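Long-range contact in putative alpha-L-fucosidase (Bacteroides thetaiotaomicron VPI-5482, PDB 3GZA), which probably hydrolyses alpha-L-fucosidic linkages, as a bacterial member of glycosyl hydrolase family 29: residues A[56-67]-A[319-330]. Residues are numbered along the deposited sequence; the frame is centred on the assembly and turned at random.
Sequences PTELNTDQWVQA and PDPTGLIPAGDA
Gly323 O is gripped by two donors from opposite faces of its carbonyl plane: the indole Trp64 NE1, 2.9 Å away and well above that plane, and the backbone Asn60 N at 3.2 Å, tilted less from it. Trp64 can deliver its N-H here because CG lies anti to the carbonyl carbon (chi1 -64°), which lays the indole back toward the start of the helix. One face of the six-membered ring then takes Pro319 CG, a CH-pi contact 3.5 Å from the centroid and nearly on the ring normal, while Thr61 CG2 lies over the opposite face. Replacing Trp64 by an alanine would probably cost Gly323 O one of its two donors and open a gap against the Pro319 ring.

Gln63 reads the backbone of Ile325 twice: OE1 accepts from Ile325 N and NE2 donates to Ile325 O, each 2.8 Å long, and both acceptors are met on a lone pair in the carbonyl plane. The bend at chi2 (-91°) lays the amide along that residue, and the paired bonds fix which way round it sits. Earlier, Glu58 N donates to Thr322 O. Gly323, at phi 96°, packs so close to Leu59 that a CB would clash with its CA. Asp320 OD1 braces the type I turn from Asp320 to Gly323, accepting from Thr322 N (an Asx turn), Thr322 OG1 and Leu324 N.

Further on, Ala67 CB meets Ile325 CG2 and Ala330 CB, and a water donates to both Ala67 O and Ala330 O. Phe26, on strand 22-26, packs against Trp64, Pro319 and Ile325. The contact thus joins loop 56-60 and helix 61-69 to the loop before helix 327-344 and its first turn, beside parallel strands 22-26 and 312-317 of the TIM-barrel-type domain, probably the catalytic one.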
ATOM      1  N   PRO A  56     -14.595   8.039  11.241  1.00 27.08           N
ATOM      2  CA  PRO A  56     -15.824   8.853  11.246  1.00 27.20           C
ATOM      3  C   PRO A  56     -16.964   8.019  11.876  1.00 27.24           C
ATOM      4  O   PRO A  56     -17.779   7.410  11.174  1.00 26.78           O
ATOM      5  CB  PRO A  56     -16.062   9.153   9.781  1.00 28.13           C
ATOM      6  CG  PRO A  56     -15.471   8.036   9.035  1.00 27.93           C
ATOM      7  CD  PRO A  56     -14.317   7.493   9.910  1.00 26.58           C
ATOM      8  N   THR A  57     -17.049   8.027  13.195  1.00 28.47           N
ATOM      9  CA  THR A  57     -17.995   7.166  13.889  1.00 29.61           C
ATOM     10  C   THR A  57     -19.481   7.547  13.718  1.00 29.19           C
ATOM     11  O   THR A  57     -20.355   6.731  14.053  1.00 30.58           O
ATOM     12  CB  THR A  57     -17.679   7.071  15.426  1.00 31.18           C
ATOM     13  OG1 THR A  57     -17.775   8.370  16.017  1.00 33.45           O
ATOM     14  CG2 THR A  57     -16.277   6.449  15.680  1.00 32.11           C
ATOM     15  N   GLU A  58     -19.760   8.747  13.195  1.00 27.27           N
ATOM     16  CA  GLU A  58     -21.129   9.202  12.926  0.50 27.24           C
ATOM     17  C   GLU A  58     -21.385   9.324  11.436  1.00 27.08           C
ATOM     18  O   GLU A  58     -22.335   9.971  11.017  1.00 27.06           O
ATOM     19  CB  GLU A  58     -21.394  10.546  13.600  0.50 26.65           C
ATOM     20  CG  GLU A  58     -21.360  10.512  15.122  0.50 26.64           C
ATOM     21  CD  GLU A  58     -21.581  11.871  15.723  0.50 26.36           C
ATOM     22  OE1 GLU A  58     -22.736  12.334  15.688  0.50 31.08           O
ATOM     23  OE2 GLU A  58     -20.616  12.461  16.258  0.50 28.86           O
ATOM     24  N   LEU A  59     -20.577   8.640  10.641  1.00 26.07           N
ATOM     25  CA  LEU A  59     -20.727   8.734   9.171  1.00 25.79           C
ATOM     26  C   LEU A  59     -22.145   8.486   8.758  1.00 26.96           C
ATOM     27  O   LEU A  59     -22.751   7.478   9.142  1.00 26.49           O
ATOM     28  CB  LEU A  59     -19.828   7.725   8.486  1.00 27.04           C
ATOM     29  CG  LEU A  59     -19.973   7.801   6.954  1.00 28.29           C
ATOM     30  CD1 LEU A  59     -19.251   9.011   6.470  1.00 31.16           C
ATOM     31  CD2 LEU A  59     -19.412   6.568   6.212  1.00 30.08           C
ATOM     32  N   ASN A  60     -22.672   9.388   7.923  1.00 27.66           N
ATOM     33  CA  ASN A  60     -23.997   9.218   7.357  1.00 27.35           C
ATOM     34  C   ASN A  60     -24.056   9.920   6.000  1.00 26.54           C
ATOM     35  O   ASN A  60     -24.312  11.116   5.915  1.00 26.66           O
ATOM     36  CB  ASN A  60     -25.074   9.744   8.270  1.00 27.05           C
ATOM     37  CG  ASN A  60     -26.463   9.501   7.701  1.00 29.71           C
ATOM     38  OD1 ASN A  60     -26.600   8.850   6.666  1.00 32.08           O
ATOM     39  ND2 ASN A  60     -27.501   9.916   8.444  1.00 36.52           N
ATOM     40  N   THR A  61     -23.793   9.195   4.916  1.00 25.66           N
ATOM     41  CA  THR A  61     -23.823   9.818   3.599  1.00 25.34           C
ATOM     42  C   THR A  61     -25.229  10.265   3.197  1.00 24.85           C
ATOM     43  O   THR A  61     -25.324  11.151   2.316  1.00 25.89           O
ATOM     44  CB  THR A  61     -23.216   8.932   2.533  1.00 24.56           C
ATOM     45  OG1 THR A  61     -23.857   7.676   2.601  1.00 25.42           O
ATOM     46  CG2 THR A  61     -21.716   8.757   2.742  1.00 26.51           C
ATOM     47  N   ASP A  62     -26.285   9.744   3.834  1.00 24.69           N
ATOM     48  CA  ASP A  62     -27.617  10.269   3.533  1.00 23.66           C
ATOM     49  C   ASP A  62     -27.608  11.759   3.902  1.00 25.11           C
ATOM     50  O   ASP A  62     -28.234  12.542   3.220  1.00 25.96           O
ATOM     51  CB  ASP A  62     -28.730   9.570   4.294  1.00 23.92           C
ATOM     52  CG  ASP A  62     -29.084   8.193   3.765  1.00 23.40           C
ATOM     53  OD1 ASP A  62     -28.627   7.821   2.679  1.00 26.15           O
ATOM     54  OD2 ASP A  62     -29.877   7.492   4.509  1.00 25.80           O
ATOM     55  N   GLN A  63     -27.009  12.106   5.061  1.00 25.72           N
ATOM     56  CA  GLN A  63     -26.976  13.501   5.547  1.00 25.17           C
ATOM     57  C   GLN A  63     -26.215  14.398   4.583  1.00 25.60           C
ATOM     58  O   GLN A  63     -26.617  15.560   4.329  1.00 25.83           O
ATOM     59  CB  GLN A  63     -26.463  13.553   7.003  1.00 25.81           C
ATOM     60  CG  GLN A  63     -26.512  14.913   7.673  1.00 25.11           C
ATOM     61  CD  GLN A  63     -25.271  15.729   7.505  1.00 27.53           C
ATOM     62  OE1 GLN A  63     -24.270  15.250   6.960  1.00 25.71           O
ATOM     63  NE2 GLN A  63     -25.317  16.995   7.966  1.00 27.62           N
ATOM     64  N   TRP A  64     -25.141  13.860   4.025  1.00 24.89           N
ATOM     65  CA  TRP A  64     -24.356  14.609   3.016  1.00 24.79           C
ATOM     66  C   TRP A  64     -25.211  14.952   1.780  1.00 26.25           C
ATOM     67  O   TRP A  64     -25.248  16.088   1.319  1.00 25.83           O
ATOM     68  CB  TRP A  64     -23.212  13.742   2.512  1.00 26.09           C
ATOM     69  CG  TRP A  64     -22.168  13.333   3.476  1.00 25.11           C
ATOM     70  CD1 TRP A  64     -22.223  13.387   4.849  1.00 25.66           C
ATOM     71  CD2 TRP A  64     -20.975  12.658   3.156  1.00 26.42           C
ATOM     72  NE1 TRP A  64     -21.065  12.833   5.371  1.00 26.45           N
ATOM     73  CE2 TRP A  64     -20.307  12.349   4.355  1.00 26.57           C
ATOM     74  CE3 TRP A  64     -20.373  12.307   1.943  1.00 27.16           C
ATOM     75  CZ2 TRP A  64     -19.046  11.703   4.379  1.00 28.84           C
ATOM     76  CZ3 TRP A  64     -19.129  11.659   1.970  1.00 27.96           C
ATOM     77  CH2 TRP A  64     -18.493  11.369   3.177  1.00 28.09           C
ATOM     78  N   VAL A  65     -25.898  13.942   1.249  1.00 25.91           N
ATOM     79  CA  VAL A  65     -26.681  14.077   0.066  1.00 26.31           C
ATOM     80  C   VAL A  65     -27.868  14.992   0.316  1.00 26.01           C
ATOM     81  O   VAL A  65     -28.195  15.846  -0.502  1.00 25.24           O
ATOM     82  CB  VAL A  65     -27.088  12.697  -0.488  1.00 26.80           C
ATOM     83  CG1 VAL A  65     -28.076  12.829  -1.662  1.00 27.61           C
ATOM     84  CG2 VAL A  65     -25.825  11.958  -0.937  1.00 25.31           C
ATOM     85  N   GLN A  66     -28.527  14.868   1.454  1.00 25.07           N
ATOM     86  CA  GLN A  66     -29.638  15.756   1.722  1.00 25.80           C
ATOM     87  C   GLN A  66     -29.190  17.183   1.850  1.00 26.13           C
ATOM     88  O   GLN A  66     -29.903  18.092   1.459  1.00 26.47           O
ATOM     89  CB  GLN A  66     -30.335  15.361   3.025  1.00 25.87           C
ATOM     90  CG  GLN A  66     -31.135  14.084   2.884  1.00 29.24           C
ATOM     91  CD  GLN A  66     -31.696  13.610   4.191  1.00 36.98           C
ATOM     92  OE1 GLN A  66     -30.959  13.150   5.089  1.00 42.17           O
ATOM     93  NE2 GLN A  66     -32.998  13.714   4.313  1.00 38.18           N
ATOM     94  N   ALA A  67     -28.009  17.387   2.416  1.00 26.54           N
ATOM     95  CA  ALA A  67     -27.493  18.742   2.591  1.00 26.73           C
ATOM     96  C   ALA A  67     -27.268  19.399   1.223  1.00 26.09           C
ATOM     97  O   ALA A  67     -27.673  20.528   1.002  1.00 27.36           O
ATOM     98  CB  ALA A  67     -26.188  18.756   3.383  1.00 27.10           C
ATOM     99  N   PRO A 319     -17.225  17.042   4.438  1.00 25.05           N
ATOM    100  CA  PRO A 319     -17.621  16.241   5.634  1.00 24.75           C
ATOM    101  C   PRO A 319     -16.510  16.333   6.673  1.00 26.45           C
ATOM    102  O   PRO A 319     -15.334  16.406   6.358  1.00 25.25           O
ATOM    103  CB  PRO A 319     -17.768  14.845   5.081  1.00 26.22           C
ATOM    104  CG  PRO A 319     -17.970  15.043   3.590  1.00 26.77           C
ATOM    105  CD  PRO A 319     -17.166  16.213   3.235  1.00 26.96           C
ATOM    106  N   ASP A 320     -16.934  16.325   7.914  1.00 25.07           N
ATOM    107  CA  ASP A 320     -16.049  16.529   9.071  1.00 26.16           C
ATOM    108  C   ASP A 320     -15.532  15.215   9.651  1.00 25.05           C
ATOM    109  O   ASP A 320     -15.835  14.136   9.147  1.00 24.90           O
ATOM    110  CB  ASP A 320     -16.756  17.450  10.084  1.00 26.22           C
ATOM    111  CG  ASP A 320     -17.902  16.790  10.878  1.00 25.87           C
ATOM    112  OD1 ASP A 320     -18.013  15.539  10.909  1.00 25.59           O
ATOM    113  OD2 ASP A 320     -18.744  17.547  11.400  1.00 27.48           O
ATOM    114  N   PRO A 321     -14.693  15.275  10.685  1.00 24.30           N
ATOM    115  CA  PRO A 321     -14.126  14.004  11.206  1.00 25.27           C
ATOM    116  C   PRO A 321     -15.117  13.077  11.906  1.00 26.40           C
ATOM    117  O   PRO A 321     -14.765  11.944  12.220  1.00 27.28           O
ATOM    118  CB  PRO A 321     -13.060  14.472  12.189  1.00 26.12           C
ATOM    119  CG  PRO A 321     -12.720  15.846  11.749  1.00 25.67           C
ATOM    120  CD  PRO A 321     -14.027  16.425  11.292  1.00 25.04           C
ATOM    121  N   THR A 322     -16.333  13.531  12.130  1.00 25.90           N
ATOM    122  CA  THR A 322     -17.368  12.657  12.639  1.00 25.95           C
ATOM    123  C   THR A 322     -18.103  11.943  11.506  1.00 26.46           C
ATOM    124  O   THR A 322     -18.751  10.924  11.738  1.00 28.18           O
ATOM    125  CB  THR A 322     -18.369  13.380  13.533  1.00 26.28           C
ATOM    126  OG1 THR A 322     -19.338  14.118  12.791  1.00 27.25           O
ATOM    127  CG2 THR A 322     -17.669  14.293  14.599  1.00 27.62           C
ATOM    128  N   GLY A 323     -17.932  12.415  10.271  1.00 25.41           N
ATOM    129  CA  GLY A 323     -18.583  11.838   9.099  1.00 24.84           C
ATOM    130  C   GLY A 323     -19.858  12.522   8.681  1.00 24.10           C
ATOM    131  O   GLY A 323     -20.712  11.904   8.046  1.00 25.90           O
ATOM    132  N   LEU A 324     -19.989  13.801   9.026  1.00 24.01           N
ATOM    133  CA  LEU A 324     -21.170  14.567   8.679  1.00 24.54           C
ATOM    134  C   LEU A 324     -20.808  15.923   8.044  1.00 24.66           C
ATOM    135  O   LEU A 324     -19.752  16.487   8.345  1.00 25.51           O
ATOM    136  CB  LEU A 324     -21.962  14.849   9.942  1.00 24.35           C
ATOM    137  CG  LEU A 324     -22.561  13.649  10.634  1.00 25.42           C
ATOM    138  CD1 LEU A 324     -23.072  14.047  12.002  1.00 26.41           C
ATOM    139  CD2 LEU A 324     -23.658  13.029   9.799  1.00 27.19           C
ATOM    140  N   ILE A 325     -21.720  16.456   7.222  1.00 25.33           N
ATOM    141  CA  ILE A 325     -21.600  17.843   6.774  1.00 25.37           C
ATOM    142  C   ILE A 325     -21.967  18.711   8.002  1.00 24.54           C
ATOM    143  O   ILE A 325     -23.040  18.526   8.623  1.00 25.16           O
ATOM    144  CB  ILE A 325     -22.496  18.140   5.531  1.00 25.74           C
ATOM    145  CG1 ILE A 325     -21.926  17.453   4.286  1.00 26.94           C
ATOM    146  CG2 ILE A 325     -22.728  19.638   5.380  1.00 26.09           C
ATOM    147  CD1 ILE A 325     -20.611  18.066   3.791  1.00 26.77           C
ATOM    148  N   PRO A 326     -21.083  19.664   8.374  1.00 24.65           N
ATOM    149  CA  PRO A 326     -21.363  20.491   9.557  1.00 24.94           C
ATOM    150  C   PRO A 326     -22.695  21.222   9.503  1.00 24.09           C
ATOM    151  O   PRO A 326     -23.140  21.609   8.432  1.00 24.65           O
ATOM    152  CB  PRO A 326     -20.164  21.467   9.609  1.00 25.75           C
ATOM    153  CG  PRO A 326     -19.070  20.692   8.958  1.00 26.59           C
ATOM    154  CD  PRO A 326     -19.724  19.926   7.837  1.00 25.71           C
ATOM    155  N   ALA A 327     -23.331  21.401  10.656  1.00 24.75           N
ATOM    156  CA  ALA A 327     -24.646  22.004  10.714  1.00 25.07           C
ATOM    157  C   ALA A 327     -24.740  23.355  10.031  1.00 25.65           C
ATOM    158  O   ALA A 327     -25.737  23.675   9.375  1.00 25.58           O
ATOM    159  CB  ALA A 327     -25.055  22.138  12.207  1.00 25.86           C
ATOM    160  N   GLY A 328     -23.740  24.206  10.254  1.00 26.77           N
ATOM    161  CA  GLY A 328     -23.749  25.528   9.657  1.00 25.88           C
ATOM    162  C   GLY A 328     -23.705  25.513   8.137  1.00 25.15           C
ATOM    163  O   GLY A 328     -24.392  26.282   7.481  1.00 25.04           O
ATOM    164  N   ASP A 329     -22.867  24.631   7.617  1.00 24.30           N
ATOM    165  CA  ASP A 329     -22.759  24.426   6.188  1.00 24.01           C
ATOM    166  C   ASP A 329     -24.102  23.990   5.606  1.00 24.45           C
ATOM    167  O   ASP A 329     -24.567  24.487   4.602  1.00 23.69           O
ATOM    168  CB  ASP A 329     -21.692  23.391   5.906  1.00 24.32           C
ATOM    169  CG  ASP A 329     -20.310  23.821   6.356  1.00 24.60           C
ATOM    170  OD1 ASP A 329     -20.124  24.190   7.548  1.00 26.44           O
ATOM    171  OD2 ASP A 329     -19.413  23.766   5.465  1.00 29.88           O
ATOM    172  N   ALA A 330     -24.701  22.986   6.233  1.00 24.12           N
ATOM    173  CA  ALA A 330     -26.011  22.462   5.796  1.00 25.52           C
ATOM    174  C   ALA A 330     -27.088  23.538   5.810  1.00 25.09           C
ATOM    175  O   ALA A 330     -27.931  23.627   4.897  1.00 25.36           O
ATOM    176  CB  ALA A 330     -26.425  21.286   6.704  1.00 25.84           C
TER
HETATM  177  O   HOH W   1     -28.744  21.619   3.483  1.00 25.71           O